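Local coordinates for protein putative aldehyde dehydrogenase AldY (PDB 4DNG) that probably oxidises aldehydes to carboxylates with NAD(+) as hydride acceptor and may help protect the bacterial cell against stress from ethanol and related compounds, at residues 337-342 / 364-369. Sequence-based numbering, arbitrary orientation.
Sequences KALEII and TPYVFV
Ile342, on the helix 332-347, packs against Tyr366 and Phe368 of the strand 362-369, a helix-on-sheet contact in the α/β catalytic domain of the aldehyde dehydrogenase fold. The two short segments run roughly parallel, their axes 28° apart. Ile342 reaches the rings with both of its branches. CG1 lies anti to the carbonyl carbon (chi1 -71°) and the chain then runs on extended, which carries CD1 over the face of the Tyr366 ring. The Ile342 CD1 methyl stands 3.5 Å from the centroid of that ring, only 3° off the normal. This CH-π contact is almost perfectly centred, and the six ring carbons are nearly equidistant from the methyl. The other branch, CG2, is anti to the backbone N and touches both aromatics: Ile342 CG2 lies 4.0 Å from Tyr366 CE2 and meets the Phe368 ring in its plane, at the edge. Ile342 thus meets one ring over its face and the next, on the same side of the strand, at its edge. Farther along the phenol, the Leu339 CD2 methyl approaches the Tyr366 OH oxygen at 4.0 Å, a loose contact with no hydrogen bond. Replacing Tyr366 by an alanine would remove the ring and is likely to leave the CD1 methyl of Ile342 and the CD2 methyl of Leu339 without their partner, opening a gap between helix and strand. Ile386 of the adjoining parallel strand 386-392 packs on both Ile342 and Phe368, and Leu352 also touches Phe368. At the Phe368 end of the contact, Ile342 CG2 lies 3.9 Å from Phe368 CZ.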
ATOM      1  N   LYS A 337      -4.433  33.803  -1.045  1.00 85.61           N
ATOM      2  CA  LYS A 337      -5.152  32.637  -1.547  1.00 76.48           C
ATOM      3  C   LYS A 337      -6.579  32.583  -1.043  1.00 77.15           C
ATOM      4  O   LYS A 337      -7.489  32.227  -1.784  1.00 87.50           O
ATOM      5  CB  LYS A 337      -4.419  31.344  -1.179  1.00 74.82           C
ATOM      6  CG  LYS A 337      -3.313  30.972  -2.145  1.00 74.38           C
ATOM      7  CD  LYS A 337      -2.931  29.512  -2.004  1.00 84.52           C
ATOM      8  CE  LYS A 337      -1.923  29.111  -3.067  1.00 97.90           C
ATOM      9  NZ  LYS A 337      -1.959  27.639  -3.296  1.00110.81           N
ATOM     10  N   ALA A 338      -6.772  32.944   0.216  1.00 74.08           N
ATOM     11  CA  ALA A 338      -8.098  32.949   0.812  1.00 72.49           C
ATOM     12  C   ALA A 338      -8.949  34.044   0.188  1.00 78.69           C
ATOM     13  O   ALA A 338     -10.063  33.795  -0.271  1.00 80.54           O
ATOM     14  CB  ALA A 338      -7.994  33.162   2.310  1.00 71.27           C
ATOM     15  N   LEU A 339      -8.406  35.256   0.173  1.00 77.96           N
ATOM     16  CA  LEU A 339      -9.103  36.403  -0.351  1.00 75.65           C
ATOM     17  C   LEU A 339      -9.485  36.248  -1.819  1.00 77.31           C
ATOM     18  O   LEU A 339     -10.599  36.598  -2.195  1.00 78.97           O
ATOM     19  CB  LEU A 339      -8.276  37.656  -0.146  1.00 76.74           C
ATOM     20  CG  LEU A 339      -8.262  38.175   1.293  1.00 83.21           C
ATOM     21  CD1 LEU A 339      -7.318  39.367   1.397  1.00 83.38           C
ATOM     22  CD2 LEU A 339      -9.657  38.539   1.791  1.00 78.85           C
ATOM     23  N   GLU A 340      -8.581  35.711  -2.637  1.00 79.78           N
ATOM     24  CA  GLU A 340      -8.881  35.511  -4.058  1.00 94.13           C
ATOM     25  C   GLU A 340     -10.043  34.517  -4.232  1.00 95.56           C
ATOM     26  O   GLU A 340     -10.881  34.695  -5.116  1.00105.47           O
ATOM     27  CB  GLU A 340      -7.631  35.093  -4.856  1.00 97.36           C
ATOM     28  CG  GLU A 340      -7.643  33.664  -5.397  1.00111.74           C
ATOM     29  CD  GLU A 340      -6.300  33.200  -5.940  1.00126.12           C
ATOM     30  OE1 GLU A 340      -5.428  34.050  -6.232  1.00128.10           O
ATOM     31  OE2 GLU A 340      -6.117  31.970  -6.077  1.00131.35           O
ATOM     32  N   ILE A 341     -10.085  33.495  -3.377  1.00 88.01           N
ATOM     33  CA  ILE A 341     -11.195  32.533  -3.331  1.00 88.99           C
ATOM     34  C   ILE A 341     -12.510  33.217  -2.949  1.00 86.76           C
ATOM     35  O   ILE A 341     -13.577  32.891  -3.468  1.00 82.44           O
ATOM     36  CB  ILE A 341     -10.883  31.373  -2.346  1.00 92.76           C
ATOM     37  CG1 ILE A 341      -9.816  30.431  -2.920  1.00105.31           C
ATOM     38  CG2 ILE A 341     -12.131  30.584  -1.977  1.00 93.72           C
ATOM     39  CD1 ILE A 341      -9.970  30.080  -4.392  1.00116.37           C
ATOM     40  N   ILE A 342     -12.417  34.175  -2.035  1.00 87.96           N
ATOM     41  CA  ILE A 342     -13.585  34.881  -1.549  1.00 87.69           C
ATOM     42  C   ILE A 342     -14.126  35.781  -2.657  1.00100.00           C
ATOM     43  O   ILE A 342     -15.343  35.933  -2.800  1.00110.48           O
ATOM     44  CB  ILE A 342     -13.265  35.665  -0.258  1.00 81.12           C
ATOM     45  CG1 ILE A 342     -13.055  34.685   0.897  1.00 77.69           C
ATOM     46  CG2 ILE A 342     -14.362  36.676   0.080  1.00 84.87           C
ATOM     47  CD1 ILE A 342     -12.526  35.310   2.175  1.00 76.48           C
ATOM     48  N   THR A 364     -10.877  37.347   9.677  1.00 83.89           N
ATOM     49  CA  THR A 364     -12.015  37.076  10.529  1.00 79.51           C
ATOM     50  C   THR A 364     -12.956  36.234   9.717  1.00 75.54           C
ATOM     51  O   THR A 364     -12.962  36.351   8.491  1.00 72.46           O
ATOM     52  CB  THR A 364     -12.735  38.369  10.905  1.00 81.73           C
ATOM     53  OG1 THR A 364     -13.060  39.067   9.701  1.00 90.15           O
ATOM     54  CG2 THR A 364     -11.844  39.257  11.798  1.00 76.35           C
ATOM     55  N   PRO A 365     -13.758  35.392  10.396  1.00 74.57           N
ATOM     56  CA  PRO A 365     -14.557  34.369   9.723  1.00 82.68           C
ATOM     57  C   PRO A 365     -15.433  34.920   8.586  1.00 85.97           C
ATOM     58  O   PRO A 365     -15.984  36.025   8.709  1.00 82.58           O
ATOM     59  CB  PRO A 365     -15.438  33.802  10.848  1.00 83.46           C
ATOM     60  CG  PRO A 365     -14.743  34.151  12.113  1.00 80.46           C
ATOM     61  CD  PRO A 365     -13.979  35.410  11.857  1.00 73.19           C
ATOM     62  N   TYR A 366     -15.531  34.156   7.494  1.00 84.44           N
ATOM     63  CA  TYR A 366     -16.513  34.407   6.432  1.00 83.82           C
ATOM     64  C   TYR A 366     -17.464  33.228   6.349  1.00 89.91           C
ATOM     65  O   TYR A 366     -17.031  32.074   6.381  1.00 94.45           O
ATOM     66  CB  TYR A 366     -15.849  34.576   5.061  1.00 79.06           C
ATOM     67  CG  TYR A 366     -15.015  35.832   4.874  1.00 83.23           C
ATOM     68  CD1 TYR A 366     -13.787  35.995   5.537  1.00 82.56           C
ATOM     69  CD2 TYR A 366     -15.429  36.838   3.996  1.00 84.24           C
ATOM     70  CE1 TYR A 366     -13.015  37.136   5.350  1.00 85.29           C
ATOM     71  CE2 TYR A 366     -14.667  37.980   3.801  1.00 88.03           C
ATOM     72  CZ  TYR A 366     -13.460  38.125   4.476  1.00 90.48           C
ATOM     73  OH  TYR A 366     -12.711  39.265   4.284  1.00 97.89           O
ATOM     74  N   VAL A 367     -18.757  33.509   6.228  1.00 89.25           N
ATOM     75  CA  VAL A 367     -19.729  32.446   6.027  1.00 83.61           C
ATOM     76  C   VAL A 367     -20.525  32.710   4.752  1.00 88.70           C
ATOM     77  O   VAL A 367     -21.249  33.710   4.643  1.00 96.31           O
ATOM     78  CB  VAL A 367     -20.660  32.227   7.254  1.00 80.70           C
ATOM     79  CG1 VAL A 367     -21.642  31.086   6.980  1.00 74.22           C
ATOM     80  CG2 VAL A 367     -19.847  31.932   8.526  1.00 77.49           C
ATOM     81  N   PHE A 368     -20.348  31.816   3.784  1.00 83.57           N
ATOM     82  CA  PHE A 368     -21.139  31.798   2.562  1.00 83.71           C
ATOM     83  C   PHE A 368     -22.319  30.843   2.745  1.00 85.72           C
ATOM     84  O   PHE A 368     -22.176  29.771   3.343  1.00 85.31           O
ATOM     85  CB  PHE A 368     -20.280  31.355   1.380  1.00 81.68           C
ATOM     86  CG  PHE A 368     -19.275  32.379   0.947  1.00 82.70           C
ATOM     87  CD1 PHE A 368     -19.654  33.441   0.132  1.00 82.74           C
ATOM     88  CD2 PHE A 368     -17.938  32.281   1.345  1.00 76.36           C
ATOM     89  CE1 PHE A 368     -18.722  34.392  -0.277  1.00 78.70           C
ATOM     90  CE2 PHE A 368     -17.009  33.226   0.944  1.00 69.71           C
ATOM     91  CZ  PHE A 368     -17.403  34.285   0.132  1.00 71.95           C
ATOM     92  N   VAL A 369     -23.488  31.238   2.252  1.00 85.79           N
ATOM     93  CA  VAL A 369     -24.686  30.426   2.428  1.00 89.86           C
ATOM     94  C   VAL A 369     -25.362  30.159   1.097  1.00 86.86           C
ATOM     95  O   VAL A 369     -25.155  30.898   0.130  1.00 85.26           O
ATOM     96  CB  VAL A 369     -25.698  31.063   3.417  1.00 99.53           C
ATOM     97  CG1 VAL A 369     -25.149  31.043   4.835  1.00101.48           C
ATOM     98  CG2 VAL A 369     -26.071  32.481   2.998  1.00102.75           C
TER